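Local coordinates for protein mosquitocidal toxin (Lysinibacillus sphaericus, PDB 2VSE) that is a mosquito-killing bacterial holotoxin that probably ADP-ribosylates target proteins through its enzymatic part and carries ricin-B-like lectin domains likely to bind glycans, at residues 265-270 / 311-316; 715-720 / 732-737. One frame throughout, in Å; residues are numbered along the deposited sequence.

Interaction 1: 265-270 / 311-316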
ATOM      1  N   LEU A 265      30.952  -0.228 -12.965  1.00 51.34           N
ATOM      2  CA  LEU A 265      31.557  -1.079 -11.964  1.00 51.31           C
ATOM      3  C   LEU A 265      31.454  -2.532 -12.414  1.00 51.08           C
ATOM      4  O   LEU A 265      32.422  -3.090 -12.957  1.00 50.92           O
ATOM      5  CB  LEU A 265      30.930  -0.827 -10.559  1.00 51.53           C
ATOM      6  CG  LEU A 265      31.331   0.484  -9.833  1.00 51.96           C
ATOM      7  CD1 LEU A 265      31.054   0.445  -8.340  1.00 49.53           C
ATOM      8  CD2 LEU A 265      32.834   0.887 -10.079  1.00 52.38           C
ATOM      9  N   ASN A 266      30.259  -3.105 -12.241  1.00 50.98           N
ATOM     10  CA  ASN A 266      30.027  -4.552 -12.326  1.00 50.95           C
ATOM     11  C   ASN A 266      30.922  -5.302 -11.330  1.00 50.55           C
ATOM     12  O   ASN A 266      31.582  -6.300 -11.657  1.00 50.25           O
ATOM     13  CB  ASN A 266      30.197  -5.077 -13.759  1.00 51.27           C
ATOM     14  CG  ASN A 266      29.137  -6.098 -14.128  1.00 52.05           C
ATOM     15  OD1 ASN A 266      29.409  -7.295 -14.197  1.00 53.10           O
ATOM     16  ND2 ASN A 266      27.915  -5.626 -14.362  1.00 52.94           N
ATOM     17  N   VAL A 267      30.940  -4.779 -10.109  1.00 50.14           N
ATOM     18  CA  VAL A 267      31.674  -5.370  -9.017  1.00 50.01           C
ATOM     19  C   VAL A 267      30.687  -5.721  -7.929  1.00 49.85           C
ATOM     20  O   VAL A 267      29.517  -5.323  -7.989  1.00 50.39           O
ATOM     21  CB  VAL A 267      32.734  -4.391  -8.462  1.00 50.53           C
ATOM     22  CG1 VAL A 267      33.844  -4.139  -9.503  1.00 50.30           C
ATOM     23  CG2 VAL A 267      32.086  -3.083  -8.032  1.00 50.51           C
ATOM     24  N   ILE A 268      31.140  -6.488  -6.947  1.00 49.40           N
ATOM     25  CA  ILE A 268      30.362  -6.695  -5.742  1.00 49.02           C
ATOM     26  C   ILE A 268      30.741  -5.576  -4.780  1.00 49.00           C
ATOM     27  O   ILE A 268      31.906  -5.450  -4.416  1.00 49.25           O
ATOM     28  CB  ILE A 268      30.634  -8.084  -5.123  1.00 48.80           C
ATOM     29  CG1 ILE A 268      30.268  -9.203  -6.112  1.00 49.08           C
ATOM     30  CG2 ILE A 268      29.900  -8.247  -3.801  1.00 48.71           C
ATOM     31  CD1 ILE A 268      28.813  -9.175  -6.650  1.00 48.32           C
ATOM     32  N   GLN A 269      29.768  -4.744  -4.408  1.00 48.83           N
ATOM     33  CA  GLN A 269      29.991  -3.656  -3.451  1.00 48.67           C
ATOM     34  C   GLN A 269      30.369  -4.231  -2.094  1.00 48.49           C
ATOM     35  O   GLN A 269      29.818  -5.253  -1.702  1.00 48.34           O
ATOM     36  CB  GLN A 269      28.730  -2.794  -3.302  1.00 48.36           C
ATOM     37  CG  GLN A 269      28.372  -1.951  -4.504  1.00 48.76           C
ATOM     38  CD  GLN A 269      29.512  -1.029  -4.940  1.00 49.61           C
ATOM     39  OE1 GLN A 269      29.941  -0.139  -4.193  1.00 49.19           O
ATOM     40  NE2 GLN A 269      30.004  -1.246  -6.153  1.00 47.77           N
ATOM     41  N   ASN A 270      31.299  -3.577  -1.387  1.00 48.56           N
ATOM     42  CA  ASN A 270      31.733  -4.019  -0.051  1.00 48.72           C
ATOM     43  C   ASN A 270      30.576  -4.018   0.940  1.00 48.82           C
ATOM     44  O   ASN A 270      30.081  -2.950   1.304  1.00 48.68           O
ATOM     45  CB  ASN A 270      32.843  -3.121   0.523  1.00 48.61           C
ATOM     46  CG  ASN A 270      34.116  -3.145  -0.292  1.00 49.59           C
ATOM     47  OD1 ASN A 270      34.248  -3.903  -1.257  1.00 51.05           O
ATOM     48  ND2 ASN A 270      35.071  -2.305   0.092  1.00 48.88           N
ATOM     49  N   ILE A 311      32.245  -9.183   2.025  1.00 49.84           N
ATOM     50  CA  ILE A 311      32.990  -9.275   0.778  1.00 50.16           C
ATOM     51  C   ILE A 311      33.652  -7.933   0.542  1.00 50.20           C
ATOM     52  O   ILE A 311      32.993  -6.895   0.613  1.00 50.83           O
ATOM     53  CB  ILE A 311      32.088  -9.706  -0.411  1.00 50.32           C
ATOM     54  CG1 ILE A 311      31.509 -11.103  -0.143  1.00 49.88           C
ATOM     55  CG2 ILE A 311      32.869  -9.674  -1.723  1.00 49.62           C
ATOM     56  CD1 ILE A 311      30.599 -11.624  -1.240  1.00 50.18           C
ATOM     57  N   LYS A 312      34.956  -7.959   0.299  1.00 50.05           N
ATOM     58  CA  LYS A 312      35.758  -6.743   0.148  1.00 50.15           C
ATOM     59  C   LYS A 312      36.556  -6.811  -1.143  1.00 49.53           C
ATOM     60  O   LYS A 312      37.337  -7.743  -1.348  1.00 49.22           O
ATOM     61  CB  LYS A 312      36.714  -6.583   1.332  1.00 50.35           C
ATOM     62  CG  LYS A 312      37.340  -5.206   1.434  1.00 51.76           C
ATOM     63  CD  LYS A 312      38.599  -5.226   2.303  1.00 54.85           C
ATOM     64  CE  LYS A 312      39.097  -3.806   2.609  1.00 56.55           C
ATOM     65  NZ  LYS A 312      38.018  -2.974   3.251  1.00 58.15           N
ATOM     66  N   TYR A 313      36.347  -5.814  -1.999  1.00 49.02           N
ATOM     67  CA  TYR A 313      36.981  -5.746  -3.314  1.00 48.83           C
ATOM     68  C   TYR A 313      38.360  -5.088  -3.261  1.00 49.19           C
ATOM     69  O   TYR A 313      38.583  -4.126  -2.510  1.00 49.19           O
ATOM     70  CB  TYR A 313      36.087  -4.962  -4.268  1.00 48.04           C
ATOM     71  CG  TYR A 313      36.569  -4.829  -5.702  1.00 47.26           C
ATOM     72  CD1 TYR A 313      36.894  -5.950  -6.468  1.00 45.87           C
ATOM     73  CD2 TYR A 313      36.645  -3.572  -6.311  1.00 47.33           C
ATOM     74  CE1 TYR A 313      37.304  -5.821  -7.794  1.00 46.24           C
ATOM     75  CE2 TYR A 313      37.057  -3.425  -7.641  1.00 46.71           C
ATOM     76  CZ  TYR A 313      37.382  -4.553  -8.373  1.00 47.02           C
ATOM     77  OH  TYR A 313      37.780  -4.414  -9.679  1.00 47.27           O
ATOM     78  N   ASP A 314      39.274  -5.612  -4.071  1.00 49.32           N
ATOM     79  CA  ASP A 314      40.569  -4.998  -4.267  1.00 49.64           C
ATOM     80  C   ASP A 314      40.663  -4.500  -5.712  1.00 49.82           C
ATOM     81  O   ASP A 314      40.574  -5.295  -6.657  1.00 49.75           O
ATOM     82  CB  ASP A 314      41.666  -6.011  -3.955  1.00 49.81           C
ATOM     83  CG  ASP A 314      43.048  -5.382  -3.885  1.00 50.92           C
ATOM     84  OD1 ASP A 314      43.528  -4.857  -4.915  1.00 52.36           O
ATOM     85  OD2 ASP A 314      43.663  -5.436  -2.798  1.00 51.62           O
ATOM     86  N   SER A 315      40.829  -3.184  -5.873  1.00 50.04           N
ATOM     87  CA  SER A 315      40.944  -2.549  -7.194  1.00 50.54           C
ATOM     88  C   SER A 315      42.106  -3.112  -8.002  1.00 50.77           C
ATOM     89  O   SER A 315      41.921  -3.586  -9.127  1.00 50.88           O
ATOM     90  CB  SER A 315      41.152  -1.031  -7.066  1.00 50.41           C
ATOM     91  OG  SER A 315      40.026  -0.392  -6.498  1.00 51.77           O
ATOM     92  N   LYS A 316      43.300  -3.048  -7.415  1.00 50.88           N
ATOM     93  CA  LYS A 316      44.529  -3.374  -8.112  1.00 51.35           C
ATOM     94  C   LYS A 316      44.537  -4.800  -8.670  1.00 50.88           C
ATOM     95  O   LYS A 316      45.105  -5.052  -9.742  1.00 51.01           O
ATOM     96  CB  LYS A 316      45.736  -3.152  -7.184  1.00 51.73           C
ATOM     97  CG  LYS A 316      46.215  -1.678  -7.071  1.00 52.96           C
ATOM     98  CD  LYS A 316      47.088  -1.429  -5.814  1.00 52.57           C
ATOM     99  CE  LYS A 316      46.256  -1.563  -4.508  1.00 54.60           C
ATOM    100  NZ  LYS A 316      47.099  -1.565  -3.267  1.00 54.03           N
TER
HETATM  101  O   HOH W   1      37.534  -2.201  -0.974  1.00 57.15           O
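Asn270 OD1 accepts the backbone N-H of Tyr313, 2.9 Å from OD1 to N and nearly straight at 169°. This hydrogen bond joins the connecting loop 265-270 to strand 309-314 of the first ricin-B-like beta-trefoil, just where the loop runs into strand 271-277, the antiparallel neighbour of 309-314. The donor is tilted 35° out of the carbonyl plane of the Asn270 side chain. Asparagine suits the place because its amide has two ends: ND2 donates a hydrogen bond to a water, which in turn donates to Tyr313 O, so the N-H and C=O of Tyr313 are both engaged, the first directly and the second through the water. Beside it, Asn270 CA approaches Ile311 O to 3.2 Å, a C-H...O contact.

Above this polar clasp, Val267 CG1 lies over one face of the Tyr313 ring, 4.0 Å from its centroid, a CH-pi contact displaced toward CZ and the rim. The phenol swings toward the loop because CG stands anti to the backbone N of Tyr313 (chi1 -178°). Branched and short, the valine can lay a methyl on the ring. Deeper in, Ile268 and Ile311 meet through their CG2 methyls at 3.9 Å, beside Tyr273.

A second shell fixes these groups. Tyr320 OH holds the backbone N of Ile268, Asn207 OD1 grips that of Gln269, and Asn318 OD1 is hydrogen-bonded to the Tyr313 hydroxyl.

Interaction 2: 715-720 / 732-737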
ATOM      1  N   ILE A 715     -27.345  18.163 -19.260  1.00 47.99           N
ATOM      2  CA  ILE A 715     -28.296  19.155 -18.779  1.00 47.69           C
ATOM      3  C   ILE A 715     -28.026  20.483 -19.490  1.00 47.99           C
ATOM      4  O   ILE A 715     -26.898  20.951 -19.532  1.00 46.99           O
ATOM      5  CB  ILE A 715     -28.275  19.300 -17.221  1.00 48.04           C
ATOM      6  CG1 ILE A 715     -28.673  17.969 -16.551  1.00 48.11           C
ATOM      7  CG2 ILE A 715     -29.233  20.407 -16.776  1.00 46.76           C
ATOM      8  CD1 ILE A 715     -28.873  18.024 -15.035  1.00 46.55           C
ATOM      9  N   THR A 716     -29.075  21.059 -20.077  1.00 48.20           N
ATOM     10  CA  THR A 716     -28.924  22.238 -20.916  1.00 47.82           C
ATOM     11  C   THR A 716     -29.975  23.281 -20.583  1.00 48.19           C
ATOM     12  O   THR A 716     -31.163  22.967 -20.472  1.00 48.63           O
ATOM     13  CB  THR A 716     -29.045  21.820 -22.376  1.00 47.68           C
ATOM     14  OG1 THR A 716     -28.031  20.851 -22.641  1.00 46.96           O
ATOM     15  CG2 THR A 716     -28.906  23.013 -23.343  1.00 46.77           C
ATOM     16  N   MET A 717     -29.531  24.514 -20.397  1.00 48.20           N
ATOM     17  CA  MET A 717     -30.447  25.636 -20.238  1.00 48.94           C
ATOM     18  C   MET A 717     -31.026  25.963 -21.621  1.00 49.00           C
ATOM     19  O   MET A 717     -30.264  26.071 -22.593  1.00 49.10           O
ATOM     20  CB  MET A 717     -29.703  26.847 -19.648  1.00 48.01           C
ATOM     21  CG  MET A 717     -30.599  28.058 -19.408  1.00 48.80           C
ATOM     22  SD  MET A 717     -29.743  29.500 -18.765  1.00 50.44           S
ATOM     23  CE  MET A 717     -30.056  29.301 -17.059  1.00 51.72           C
ATOM     24  N   ASN A 718     -32.348  26.113 -21.726  1.00 48.45           N
ATOM     25  CA  ASN A 718     -32.956  26.427 -23.033  1.00 48.58           C
ATOM     26  C   ASN A 718     -32.670  27.861 -23.478  1.00 49.09           C
ATOM     27  O   ASN A 718     -32.142  28.656 -22.685  1.00 49.24           O
ATOM     28  CB  ASN A 718     -34.450  26.109 -23.064  1.00 48.10           C
ATOM     29  CG  ASN A 718     -35.243  26.871 -22.019  1.00 48.94           C
ATOM     30  OD1 ASN A 718     -34.714  27.740 -21.319  1.00 47.24           O
ATOM     31  ND2 ASN A 718     -36.540  26.539 -21.905  1.00 49.18           N
ATOM     32  N   SER A 719     -32.997  28.192 -24.734  1.00 49.16           N
ATOM     33  CA  SER A 719     -32.679  29.512 -25.259  1.00 50.07           C
ATOM     34  C   SER A 719     -33.296  30.676 -24.484  1.00 50.31           C
ATOM     35  O   SER A 719     -32.632  31.710 -24.307  1.00 50.32           O
ATOM     36  CB  SER A 719     -32.971  29.637 -26.754  1.00 50.27           C
ATOM     37  OG  SER A 719     -34.235  29.127 -27.096  1.00 51.57           O
ATOM     38  N   ASN A 720     -34.542  30.499 -24.034  1.00 50.45           N
ATOM     39  CA  ASN A 720     -35.276  31.487 -23.226  1.00 50.71           C
ATOM     40  C   ASN A 720     -34.721  31.665 -21.829  1.00 49.62           C
ATOM     41  O   ASN A 720     -35.077  32.622 -21.156  1.00 49.29           O
ATOM     42  CB  ASN A 720     -36.737  31.054 -23.062  1.00 51.91           C
ATOM     43  CG  ASN A 720     -37.533  31.206 -24.330  1.00 56.03           C
ATOM     44  OD1 ASN A 720     -37.208  32.046 -25.189  1.00 61.23           O
ATOM     45  ND2 ASN A 720     -38.582  30.392 -24.473  1.00 57.35           N
ATOM     46  N   ILE A 732     -21.707  24.099 -25.741  1.00 47.25           N
ATOM     47  CA  ILE A 732     -22.173  25.494 -25.676  1.00 47.20           C
ATOM     48  C   ILE A 732     -22.171  26.057 -24.257  1.00 47.99           C
ATOM     49  O   ILE A 732     -22.114  25.308 -23.270  1.00 47.96           O
ATOM     50  CB  ILE A 732     -23.569  25.666 -26.328  1.00 47.21           C
ATOM     51  CG1 ILE A 732     -24.590  24.730 -25.672  1.00 46.67           C
ATOM     52  CG2 ILE A 732     -23.484  25.425 -27.840  1.00 44.67           C
ATOM     53  CD1 ILE A 732     -26.031  24.949 -26.124  1.00 46.97           C
ATOM     54  N   ASN A 733     -22.221  27.382 -24.156  1.00 48.72           N
ATOM     55  CA  ASN A 733     -22.256  28.053 -22.842  1.00 49.17           C
ATOM     56  C   ASN A 733     -23.398  27.540 -21.950  1.00 48.84           C
ATOM     57  O   ASN A 733     -23.196  27.384 -20.740  1.00 48.89           O
ATOM     58  CB  ASN A 733     -22.317  29.582 -22.989  1.00 49.29           C
ATOM     59  CG  ASN A 733     -21.003  30.186 -23.484  1.00 52.10           C
ATOM     60  OD1 ASN A 733     -19.983  30.164 -22.788  1.00 55.63           O
ATOM     61  ND2 ASN A 733     -21.030  30.747 -24.686  1.00 54.02           N
ATOM     62  N   ASN A 734     -24.565  27.264 -22.548  1.00 47.82           N
ATOM     63  CA  ASN A 734     -25.738  26.762 -21.805  1.00 47.64           C
ATOM     64  C   ASN A 734     -25.649  25.313 -21.289  1.00 47.41           C
ATOM     65  O   ASN A 734     -26.608  24.790 -20.728  1.00 47.39           O
ATOM     66  CB  ASN A 734     -27.016  26.932 -22.642  1.00 47.39           C
ATOM     67  CG  ASN A 734     -27.492  28.371 -22.696  1.00 48.35           C
ATOM     68  OD1 ASN A 734     -26.699  29.309 -22.530  1.00 49.24           O
ATOM     69  ND2 ASN A 734     -28.785  28.561 -22.952  1.00 47.07           N
ATOM     70  N   GLN A 735     -24.500  24.674 -21.467  1.00 47.16           N
ATOM     71  CA  GLN A 735     -24.319  23.289 -21.054  1.00 46.98           C
ATOM     72  C   GLN A 735     -23.147  23.195 -20.079  1.00 47.40           C
ATOM     73  O   GLN A 735     -22.740  22.109 -19.637  1.00 47.29           O
ATOM     74  CB  GLN A 735     -24.059  22.419 -22.280  1.00 46.70           C
ATOM     75  CG  GLN A 735     -25.298  22.201 -23.130  1.00 46.34           C
ATOM     76  CD  GLN A 735     -25.042  21.351 -24.354  1.00 46.21           C
ATOM     77  OE1 GLN A 735     -23.998  21.475 -25.017  1.00 49.09           O
ATOM     78  NE2 GLN A 735     -25.984  20.476 -24.661  1.00 44.15           N
ATOM     79  N   SER A 736     -22.591  24.347 -19.750  1.00 47.10           N
ATOM     80  CA  SER A 736     -21.449  24.369 -18.869  1.00 47.27           C
ATOM     81  C   SER A 736     -21.815  25.031 -17.554  1.00 47.28           C
ATOM     82  O   SER A 736     -21.825  26.266 -17.443  1.00 47.81           O
ATOM     83  CB  SER A 736     -20.258  25.076 -19.539  1.00 46.66           C
ATOM     84  OG  SER A 736     -19.139  25.025 -18.687  1.00 45.70           O
ATOM     85  N   TRP A 737     -22.088  24.201 -16.560  1.00 47.15           N
ATOM     86  CA  TRP A 737     -22.610  24.667 -15.275  1.00 47.56           C
ATOM     87  C   TRP A 737     -21.534  24.850 -14.226  1.00 48.03           C
ATOM     88  O   TRP A 737     -20.693  23.969 -14.019  1.00 48.75           O
ATOM     89  CB  TRP A 737     -23.619  23.657 -14.744  1.00 47.37           C
ATOM     90  CG  TRP A 737     -24.764  23.471 -15.635  1.00 47.18           C
ATOM     91  CD1 TRP A 737     -24.867  22.582 -16.672  1.00 47.46           C
ATOM     92  CD2 TRP A 737     -25.991  24.200 -15.601  1.00 47.66           C
ATOM     93  NE1 TRP A 737     -26.095  22.708 -17.282  1.00 48.71           N
ATOM     94  CE2 TRP A 737     -26.806  23.694 -16.641  1.00 49.03           C
ATOM     95  CE3 TRP A 737     -26.490  25.223 -14.784  1.00 47.03           C
ATOM     96  CZ2 TRP A 737     -28.102  24.177 -16.878  1.00 46.74           C
ATOM     97  CZ3 TRP A 737     -27.780  25.707 -15.033  1.00 46.96           C
ATOM     98  CH2 TRP A 737     -28.558  25.187 -16.072  1.00 46.58           C
TER
HETATM   99  O   HOH W   2     -24.231  20.009 -18.864  1.00 23.49           O
HETATM  100  O   HOH W   3     -29.848  31.263 -23.766  1.00 41.88           O
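With chi1 near -75°, the side chain of Asn734 keeps CG beside its own backbone N and anti to its carbonyl carbon, and chi2 of 25° then aims ND2 at Met717 O, 2.9 Å away. Gln735 leaves its backbone in the same sense but runs on extended, which carries NE2 to Thr716 OG1 at 2.9 Å. The residues belong to the 3-10 turn 733-735 and the QxW signature of ricin-type beta-trefoil domains, here Gln735, Ser736 and Trp737, packed against the end of strand 713-717.

Asn734 holds Met717 twice: its backbone O receives Met717 N at 3.0 Å, while ND2 comes in above the plane of the Met717 carbonyl, well off its lone pairs. A water also bridges ND2 to Ser719 O. Glutamine fits the next position because its longer arm spans to the threonine, whose OG1 lies in the amide plane. NE2 also donates to Asp728 O, and OE1 accepts from Ile730 N, fixing the flip of the amide.

Trp737 turns its indole edge to the strand. NE1 points almost straight at Ile715 O, 3.0 Å away and within 2° of the ring plane, though it meets that carbonyl from above its plane. A second donor, a water shared with Gln735 O, reaches the same Ile715 oxygen. Along the benzo side, CZ2 lies 3.9 Å from Ile715 CG2 and CH2 nears Met717 CB; Ile705 and Leu757 add further apolar cover.

Tryptophan thus works as both greasy plate and donor. Ile715 O is met by the indole N-H and a water, Met717 N by a backbone carbonyl and Met717 O by an amide, which probably offsets the cost of burying the strand end.

Interactions 1 and 2 lie on opposite sides of the chain's centre, about 71 Å apart between centres, in the first and last of its ricin-B-like regions. Neither touches the other. Interaction 1 is partly buried and joins an incoming linker to an early strand, so an exposed asparagine and a water work beside a small apolar patch. In interaction 2 most touching residues are buried, and it packs a 3-10 turn against a strand within one domain; four direct hydrogen bonds cross it, against one in interaction 1. Both use a side-chain amide to bind strand backbone, but the aromatic ring offers its face in 265-270/311-316 and its N-H edge in 715-720/732-737.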